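PDB 3GEE: tRNA modification GTPase MnmE, which probably hydrolyses GTP and takes part in adding a carboxymethylaminomethyl group to the wobble uridine of certain tRNAs, working as a homodimer together with MnmG. Local coordinates for residues G147-A152 with R159-Q164; G167-R172 with A405-T410; G68-G73 with G109-L114. All blocks are in the same frame, centred on the assembly; numbering follows the deposited sequence.

Contact 1 of 3, residues G147-A152 with R159-Q164; sequences GEMIHA and RTAVSQ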
loop_
_atom_site.group_PDB
_atom_site.type_symbol
_atom_site.label_atom_id
_atom_site.label_comp_id
_atom_site.label_asym_id
_atom_site.label_seq_id
_atom_site.Cartn_x
_atom_site.Cartn_y
_atom_site.Cartn_z
ATOM N N GLY A 147 4.328 13.180 9.840
ATOM C CA GLY A 147 5.090 12.957 8.615
ATOM C C GLY A 147 6.342 12.163 8.915
ATOM O O GLY A 147 6.569 11.104 8.337
ATOM N N GLU A 148 7.133 12.668 9.856
ATOM C CA GLU A 148 8.392 12.041 10.248
ATOM C C GLU A 148 8.252 10.558 10.587
ATOM O O GLU A 148 9.174 9.778 10.368
ATOM C CB GLU A 148 9.017 12.790 11.428
ATOM C CG GLU A 148 9.706 14.092 11.050
ATOM C CD GLU A 148 10.351 14.796 12.241
ATOM O OE1 GLU A 148 10.696 14.122 13.244
ATOM O OE2 GLU A 148 10.522 16.034 12.168
ATOM N N MET A 149 7.098 10.174 11.112
ATOM C CA MET A 149 6.864 8.797 11.528
ATOM C C MET A 149 6.602 7.877 10.348
ATOM O O MET A 149 7.112 6.756 10.296
ATOM C CB MET A 149 5.679 8.736 12.488
ATOM C CG MET A 149 5.464 7.369 13.102
ATOM S SD MET A 149 4.265 7.438 14.420
ATOM C CE MET A 149 4.982 8.756 15.396
ATOM N N ILE A 150 5.781 8.360 9.420
ATOM C CA ILE A 150 5.397 7.614 8.233
ATOM C C ILE A 150 6.608 7.349 7.327
ATOM O O ILE A 150 6.763 6.251 6.784
ATOM C CB ILE A 150 4.281 8.360 7.473
ATOM C CG1 ILE A 150 2.990 8.328 8.291
ATOM C CG2 ILE A 150 4.052 7.757 6.099
ATOM C CD1 ILE A 150 1.972 9.351 7.868
ATOM N N HIS A 151 7.474 8.349 7.192
ATOM C CA HIS A 151 8.643 8.235 6.330
ATOM C C HIS A 151 9.833 7.566 7.021
ATOM O O HIS A 151 10.751 7.104 6.346
ATOM C CB HIS A 151 9.039 9.604 5.759
ATOM C CG HIS A 151 7.955 10.269 4.961
ATOM N ND1 HIS A 151 7.271 9.629 3.949
ATOM C CD2 HIS A 151 7.453 11.526 5.015
ATOM C CE1 HIS A 151 6.389 10.460 3.420
ATOM N NE2 HIS A 151 6.479 11.617 4.050
ATOM N N ALA A 152 9.811 7.500 8.352
ATOM C CA ALA A 152 10.928 6.948 9.130
ATOM C C ALA A 152 11.404 5.606 8.593
ATOM O O ALA A 152 10.593 4.754 8.242
ATOM C CB ALA A 152 10.548 6.816 10.592
ATOM N N ARG A 159 11.235 6.221 16.826
ATOM C CA ARG A 159 11.081 6.553 18.239
ATOM C C ARG A 159 11.111 8.054 18.501
ATOM O O ARG A 159 10.445 8.543 19.414
ATOM C CB ARG A 159 12.155 5.844 19.061
ATOM C CG ARG A 159 11.841 4.384 19.324
ATOM C CD ARG A 159 11.212 4.205 20.694
ATOM N NE ARG A 159 10.027 3.351 20.650
ATOM C CZ ARG A 159 8.781 3.807 20.574
ATOM N NH1 ARG A 159 8.548 5.111 20.531
ATOM N NH2 ARG A 159 7.765 2.960 20.542
ATOM N N THR A 160 11.878 8.777 17.691
ATOM C CA THR A 160 11.981 10.227 17.801
ATOM C C THR A 160 10.670 10.904 17.407
ATOM O O THR A 160 10.233 11.846 18.069
ATOM C CB THR A 160 13.167 10.768 16.972
ATOM O OG1 THR A 160 14.381 10.207 17.479
ATOM C CG2 THR A 160 13.258 12.286 17.054
ATOM N N ALA A 161 10.038 10.412 16.345
ATOM C CA ALA A 161 8.763 10.965 15.897
ATOM C C ALA A 161 7.650 10.687 16.903
ATOM O O ALA A 161 6.795 11.543 17.140
ATOM C CB ALA A 161 8.394 10.429 14.529
ATOM N N VAL A 162 7.669 9.492 17.494
ATOM C CA VAL A 162 6.701 9.128 18.527
ATOM C C VAL A 162 6.758 10.132 19.673
ATOM O O VAL A 162 5.728 10.651 20.096
ATOM C CB VAL A 162 6.921 7.692 19.047
ATOM C CG1 VAL A 162 6.120 7.448 20.315
ATOM C CG2 VAL A 162 6.538 6.674 17.980
ATOM N N SER A 163 7.966 10.416 20.147
ATOM C CA SER A 163 8.183 11.416 21.188
ATOM C C SER A 163 7.601 12.778 20.800
ATOM O O SER A 163 6.911 13.418 21.599
ATOM C CB SER A 163 9.673 11.543 21.499
ATOM O OG SER A 163 9.918 12.633 22.371
ATOM N N GLN A 164 7.870 13.205 19.570
ATOM C CA GLN A 164 7.413 14.506 19.093
ATOM C C GLN A 164 5.894 14.546 18.891
ATOM O O GLN A 164 5.268 15.599 19.052
ATOM C CB GLN A 164 8.151 14.885 17.808
ATOM C CG GLN A 164 7.944 16.330 17.353
ATOM C CD GLN A 164 8.991 16.782 16.352
ATOM O OE1 GLN A 164 10.192 16.660 16.598
ATOM N NE2 GLN A 164 8.543 17.311 15.219
#
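E148 and M149 face A161 across an antiparallel helical hairpin, in which helix 140-151 turns back through a short loop into helix 155-166 of the MnmE helical domain. The short segments run at 157° to each other with their axes 8.3 Å apart, a spacing consistent with the small side chain of A161 facing the neighbouring helix. That methyl is a worked example of a small residue serving as the seat for a neighbouring helix. Along 147-152, E148 comes first. Its CB rests 3.9 Å from A161 CB, while CG lies anti to the carbonyl carbon (chi1 -77°) and the extended chain carries the carboxylate out towards Q164. The two side chains cross at about a right angle, and E148 OE2 stays 3.9 Å from Q164 NE2, too far to count as a bond; the amide is engaged instead by the carbonyl O of L141, about two turns earlier on the first helix. M149 follows, and grips A161 from the other flank. Its CB is 3.8 Å from A161 CB, and the chain then bends at chi3 so that the terminal methyl curls round the alanine towards the backbone of the second helix. Beyond this buried pair the helices meet the second subunit, where M149 packs on V107 of the other chain; a bound folinic acid lies about 8 Å from the M149 side chain. The methyl ends at the start of V162, with M149 CE 3.5 Å from V162 N and also near V162 CG2.

Contact 2 of 3, residues G167-R172 with A405-T410; sequences GDLSVR and ASVLVT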
loop_
_atom_site.group_PDB
_atom_site.type_symbol
_atom_site.label_atom_id
_atom_site.label_comp_id
_atom_site.label_asym_id
_atom_site.label_seq_id
_atom_site.Cartn_x
_atom_site.Cartn_y
_atom_site.Cartn_z
ATOM N N GLY A 167 4.352 14.901 22.053
ATOM C CA GLY A 167 4.470 16.328 22.374
ATOM C C GLY A 167 5.570 16.715 23.352
ATOM O O GLY A 167 5.623 17.864 23.803
ATOM N N ASP A 168 6.446 15.762 23.674
ATOM C CA ASP A 168 7.543 15.970 24.628
ATOM C C ASP A 168 8.287 17.301 24.442
ATOM O O ASP A 168 8.533 18.027 25.416
ATOM C CB ASP A 168 8.537 14.801 24.571
ATOM C CG ASP A 168 7.962 13.501 25.128
ATOM O OD1 ASP A 168 6.768 13.473 25.508
ATOM O OD2 ASP A 168 8.711 12.497 25.184
ATOM N N LEU A 169 8.639 17.617 23.195
ATOM C CA LEU A 169 9.330 18.867 22.892
ATOM C C LEU A 169 8.414 20.042 23.206
ATOM O O LEU A 169 8.833 21.025 23.831
ATOM C CB LEU A 169 9.747 18.919 21.419
ATOM C CG LEU A 169 11.183 19.313 21.048
ATOM C CD1 LEU A 169 11.193 19.977 19.677
ATOM C CD2 LEU A 169 11.874 20.211 22.084
ATOM N N SER A 170 7.158 19.912 22.777
ATOM C CA SER A 170 6.142 20.945 22.959
ATOM C C SER A 170 5.944 21.288 24.431
ATOM O O SER A 170 5.812 22.464 24.781
ATOM C CB SER A 170 4.819 20.505 22.334
ATOM O OG SER A 170 5.032 19.935 21.052
ATOM N N VAL A 171 5.933 20.260 25.281
ATOM C CA VAL A 171 5.909 20.447 26.732
ATOM C C VAL A 171 7.102 21.312 27.171
ATOM O O VAL A 171 6.915 22.340 27.826
ATOM C CB VAL A 171 5.896 19.090 27.494
ATOM C CG1 VAL A 171 5.834 19.310 28.999
ATOM C CG2 VAL A 171 4.723 18.236 27.043
ATOM N N ARG A 172 8.312 20.909 26.777
ATOM C CA ARG A 172 9.534 21.651 27.122
ATOM C C ARG A 172 9.508 23.086 26.599
ATOM O O ARG A 172 9.899 24.016 27.312
ATOM C CB ARG A 172 10.792 20.925 26.622
ATOM C CG ARG A 172 11.126 19.623 27.362
ATOM C CD ARG A 172 11.978 19.849 28.612
ATOM N NE ARG A 172 13.403 19.985 28.305
ATOM C CZ ARG A 172 14.063 21.143 28.257
ATOM N NH1 ARG A 172 15.362 21.161 27.974
ATOM N NH2 ARG A 172 13.430 22.286 28.496
ATOM N N ALA A 405 16.735 11.859 29.112
ATOM C CA ALA A 405 15.539 12.658 29.398
ATOM C C ALA A 405 15.414 13.857 28.453
ATOM O O ALA A 405 14.316 14.167 27.981
ATOM C CB ALA A 405 15.537 13.117 30.856
ATOM N N SER A 406 16.543 14.515 28.178
ATOM C CA SER A 406 16.591 15.631 27.234
ATOM C C SER A 406 16.219 15.170 25.827
ATOM O O SER A 406 16.916 14.347 25.227
ATOM C CB SER A 406 17.976 16.287 27.234
ATOM O OG SER A 406 18.211 16.985 28.445
ATOM N N VAL A 407 15.106 15.700 25.324
ATOM C CA VAL A 407 14.594 15.356 23.997
ATOM C C VAL A 407 15.406 16.009 22.885
ATOM O O VAL A 407 15.849 17.151 23.016
ATOM C CB VAL A 407 13.097 15.718 23.846
ATOM C CG1 VAL A 407 12.236 14.734 24.628
ATOM C CG2 VAL A 407 12.822 17.161 24.284
ATOM N N LEU A 408 15.598 15.276 21.793
ATOM C CA LEU A 408 16.407 15.754 20.676
ATOM C C LEU A 408 15.608 16.693 19.787
ATOM O O LEU A 408 14.552 16.324 19.284
ATOM C CB LEU A 408 16.925 14.579 19.833
ATOM C CG LEU A 408 17.544 13.343 20.499
ATOM C CD1 LEU A 408 17.872 12.290 19.449
ATOM C CD2 LEU A 408 18.783 13.688 21.320
ATOM N N VAL A 409 16.103 17.910 19.601
ATOM C CA VAL A 409 15.524 18.785 18.591
ATOM C C VAL A 409 16.063 18.371 17.222
ATOM O O VAL A 409 17.257 18.120 17.060
ATOM C CB VAL A 409 15.758 20.300 18.884
ATOM C CG1 VAL A 409 17.216 20.674 18.756
ATOM C CG2 VAL A 409 14.919 21.163 17.957
ATOM N N THR A 410 15.163 18.258 16.254
ATOM C CA THR A 410 15.540 18.008 14.873
ATOM C C THR A 410 15.069 19.177 14.016
ATOM O O THR A 410 14.499 20.139 14.539
ATOM C CB THR A 410 14.902 16.725 14.339
ATOM O OG1 THR A 410 14.737 15.778 15.402
ATOM C CG2 THR A 410 15.788 16.141 13.275
#
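D168 OD2 is hydrogen-bonded to the hydroxyl of S163 in the preceding helix, and this anchored carboxylate leaves the aliphatic part of D168 facing V407, with D168 CB 3.7 Å from V407 CG1. The bond spans a helix junction. G167, with a phi of 98°, is the C-prime residue of a Schellman motif that closes helix 155-166, D168 N reaching back to S163 O and G167 N to Q164 O; the same glycine stands at the N-cap position of helix 168-177. G167 O already accepts V171 N at 2.8 Å, so one helix begins where the other stops.

Against this new first turn lies the extended part of 405-410, from S406 on, whose chief contact residue is V407. The valine divides its two methyls between neighbours: CG1, anti to the carbonyl carbon (chi1 -74°), goes to D168, whereas V407 CG2 turns towards L169 and meets L169 CD2 at 3.9 Å, the two side chains crossing obliquely. L169 splits its own branches in the same way, for L169 CD1 is turned to V409 CG2 at a looser 4.3 Å. One turn further on, R172 CG lies 4.3 Å from V407 CG2, while the guanidinium forms a salt bridge with E216 on helix 203-232. V409 N is in turn hydrogen-bonded to S223 OG of that same helix, and the V409 side chain packs on helix 412-432. The whole is a helix-to-helix junction turned by a Schellman glycine and met by the loop that leads into helix 412-432, where the chain re-enters the MnmE helical domain after the inserted G domain.

Contact 3 of 3, residues G68-G73 with G109-L114; sequences GRLYDG and GRVLRL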
loop_
_atom_site.group_PDB
_atom_site.type_symbol
_atom_site.label_atom_id
_atom_site.label_comp_id
_atom_site.label_asym_id
_atom_site.label_seq_id
_atom_site.Cartn_x
_atom_site.Cartn_y
_atom_site.Cartn_z
ATOM N N GLY A 68 -22.309 -1.080 4.976
ATOM C CA GLY A 68 -23.234 -0.917 3.859
ATOM C C GLY A 68 -22.580 -1.037 2.498
ATOM O O GLY A 68 -21.485 -1.592 2.370
ATOM N N ARG A 69 -23.255 -0.509 1.481
ATOM C CA ARG A 69 -22.775 -0.577 0.107
ATOM C C ARG A 69 -22.655 0.808 -0.507
ATOM O O ARG A 69 -23.447 1.700 -0.197
ATOM C CB ARG A 69 -23.712 -1.430 -0.741
ATOM C CG ARG A 69 -23.620 -2.902 -0.439
ATOM C CD ARG A 69 -24.657 -3.699 -1.204
ATOM N NE ARG A 69 -24.443 -5.131 -1.017
ATOM C CZ ARG A 69 -25.167 -6.085 -1.591
ATOM N NH1 ARG A 69 -26.172 -5.776 -2.403
ATOM N NH2 ARG A 69 -24.883 -7.360 -1.354
ATOM N N LEU A 70 -21.660 0.990 -1.370
ATOM C CA LEU A 70 -21.544 2.222 -2.141
ATOM C C LEU A 70 -22.183 2.013 -3.505
ATOM O O LEU A 70 -22.160 0.908 -4.043
ATOM C CB LEU A 70 -20.086 2.647 -2.266
ATOM C CG LEU A 70 -19.439 3.111 -0.960
ATOM C CD1 LEU A 70 -17.930 3.176 -1.094
ATOM C CD2 LEU A 70 -20.007 4.458 -0.532
ATOM N N TYR A 71 -22.768 3.070 -4.055
ATOM C CA TYR A 71 -23.526 2.958 -5.293
ATOM C C TYR A 71 -23.309 4.152 -6.195
ATOM O O TYR A 71 -23.254 5.294 -5.731
ATOM C CB TYR A 71 -25.024 2.823 -4.998
ATOM C CG TYR A 71 -25.501 1.402 -4.821
ATOM C CD1 TYR A 71 -25.465 0.782 -3.574
ATOM C CD2 TYR A 71 -25.997 0.677 -5.903
ATOM C CE1 TYR A 71 -25.906 -0.526 -3.411
ATOM C CE2 TYR A 71 -26.441 -0.634 -5.749
ATOM C CZ TYR A 71 -26.392 -1.227 -4.500
ATOM O OH TYR A 71 -26.825 -2.521 -4.334
ATOM N N ASP A 72 -23.186 3.878 -7.488
ATOM C CA ASP A 72 -23.211 4.926 -8.493
ATOM C C ASP A 72 -24.560 4.835 -9.193
ATOM O O ASP A 72 -24.635 4.576 -10.391
ATOM C CB ASP A 72 -22.047 4.777 -9.476
ATOM C CG ASP A 72 -21.721 6.077 -10.199
ATOM O OD1 ASP A 72 -22.515 6.502 -11.068
ATOM O OD2 ASP A 72 -20.665 6.677 -9.904
ATOM N N GLY A 73 -25.621 5.039 -8.413
ATOM C CA GLY A 73 -26.992 4.905 -8.878
ATOM C C GLY A 73 -27.259 3.521 -9.433
ATOM O O GLY A 73 -27.055 3.278 -10.626
ATOM N N GLY A 109 -9.930 3.028 -6.475
ATOM C CA GLY A 109 -10.000 4.152 -7.407
ATOM C C GLY A 109 -11.427 4.508 -7.765
ATOM O O GLY A 109 -11.756 5.680 -7.921
ATOM N N ARG A 110 -12.269 3.491 -7.904
ATOM C CA ARG A 110 -13.688 3.692 -8.143
ATOM C C ARG A 110 -14.340 4.432 -6.979
ATOM O O ARG A 110 -15.145 5.349 -7.194
ATOM C CB ARG A 110 -14.389 2.355 -8.366
ATOM C CG ARG A 110 -14.887 2.135 -9.770
ATOM C CD ARG A 110 -16.092 3.024 -10.065
ATOM N NE ARG A 110 -17.038 2.366 -10.967
ATOM C CZ ARG A 110 -18.299 2.754 -11.146
ATOM N NH1 ARG A 110 -18.780 3.809 -10.490
ATOM N NH2 ARG A 110 -19.081 2.082 -11.986
ATOM N N VAL A 111 -13.985 4.029 -5.757
ATOM C CA VAL A 111 -14.507 4.652 -4.550
ATOM C C VAL A 111 -14.124 6.127 -4.508
ATOM O O VAL A 111 -14.987 6.988 -4.303
ATOM C CB VAL A 111 -14.001 3.950 -3.269
ATOM C CG1 VAL A 111 -14.545 4.646 -2.018
ATOM C CG2 VAL A 111 -14.389 2.479 -3.274
ATOM N N LEU A 112 -12.837 6.416 -4.711
ATOM C CA LEU A 112 -12.362 7.794 -4.706
ATOM C C LEU A 112 -13.120 8.637 -5.728
ATOM O O LEU A 112 -13.511 9.765 -5.440
ATOM C CB LEU A 112 -10.853 7.870 -4.945
ATOM C CG LEU A 112 -10.261 9.288 -4.988
ATOM C CD1 LEU A 112 -10.393 10.001 -3.635
ATOM C CD2 LEU A 112 -8.819 9.276 -5.446
ATOM N N ARG A 113 -13.342 8.076 -6.911
ATOM C CA ARG A 113 -14.052 8.782 -7.967
ATOM C C ARG A 113 -15.486 9.087 -7.543
ATOM O O ARG A 113 -16.000 10.171 -7.817
ATOM C CB ARG A 113 -14.054 7.967 -9.258
ATOM C CG ARG A 113 -14.059 8.827 -10.510
ATOM C CD ARG A 113 -15.112 8.376 -11.518
ATOM N NE ARG A 113 -14.984 6.973 -11.915
ATOM C CZ ARG A 113 -15.740 6.379 -12.838
ATOM N NH1 ARG A 113 -15.547 5.098 -13.128
ATOM N NH2 ARG A 113 -16.688 7.064 -13.473
ATOM N N LEU A 114 -16.117 8.124 -6.870
ATOM C CA LEU A 114 -17.499 8.261 -6.420
ATOM C C LEU A 114 -17.645 9.460 -5.485
ATOM O O LEU A 114 -18.541 10.291 -5.661
ATOM C CB LEU A 114 -17.974 6.973 -5.743
ATOM C CG LEU A 114 -19.455 6.850 -5.391
ATOM C CD1 LEU A 114 -20.312 6.803 -6.635
ATOM C CD2 LEU A 114 -19.691 5.612 -4.555
#
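L70 and L114 form the apolar heart of the contact between strand 64-71 and helix 105-117, with V111 completing it. L114 comes to L70 at a slant, L114 CD2 lying 3.8 Å from L70 CB. Further along its chain, L70 turns CD1 to V111 CG1, also at 3.8 Å, and here the two side chains stand roughly at right angles. V111 CG1 is anti to the backbone N (chi1 179°), the branch that serves L70. Both leucines also touch V47 of helix 40-47, and L70 touches F99 in the sheet, so the patch continues inwards.

A second kind of contact is that of a methyl against polar groups at the strand's end. L114 slides past D72 in the opposite direction and lays CD1 beside both the carbonyl O of Y71 and the D72 carboxylate. With L114 cut back to an alanine, L70 CB and V47 are likely to lose a packing partner, and a gap to open beside the Y71 carbonyl.

The charged contact is made by D72 and R110. D72 OD2 makes a salt bridge of 3.5 Å with R110 NH1, approaching at the edge of the guanidinium, near its plane; the carboxylate itself is turned 69° from that plane. R110 gets there through bends at chi2 and chi3. Its main partner is E75, in the turn between strands 64-71 and 76-85, which salt-bridges R110 NH2; the D72 bridge is looser. Y158 of the second subunit packs on R110.

The segment axes run 9.8 Å apart at 71°: a helix packed on one face of the largely antiparallel sheet of the alpha+beta TrmE N-terminal domain, with a bound folinic acid about 9 Å from the side chain of L70.

Overall arrangement
Along the chain contact 3 comes first, then contact 1, then contact 2. Contacts 1 and 2 are neighbours in the helical domain: their centres are 13 Å apart, helix 155-166 leads into helix 168-177, and S163 and T160 of contact 1 pack on V407 and T410 of contact 2. Contact 3 belongs to the N-terminal domain, its centre 33 Å from that of contact 1 and 43 Å from that of contact 2. The dimer brings two of these places together: R159, in contact 1, packs on R110 of the second subunit and salt-bridges that subunit's E75, the partner of R110 in contact 3. Local packing within separate domains thus meets at the interface between subunits.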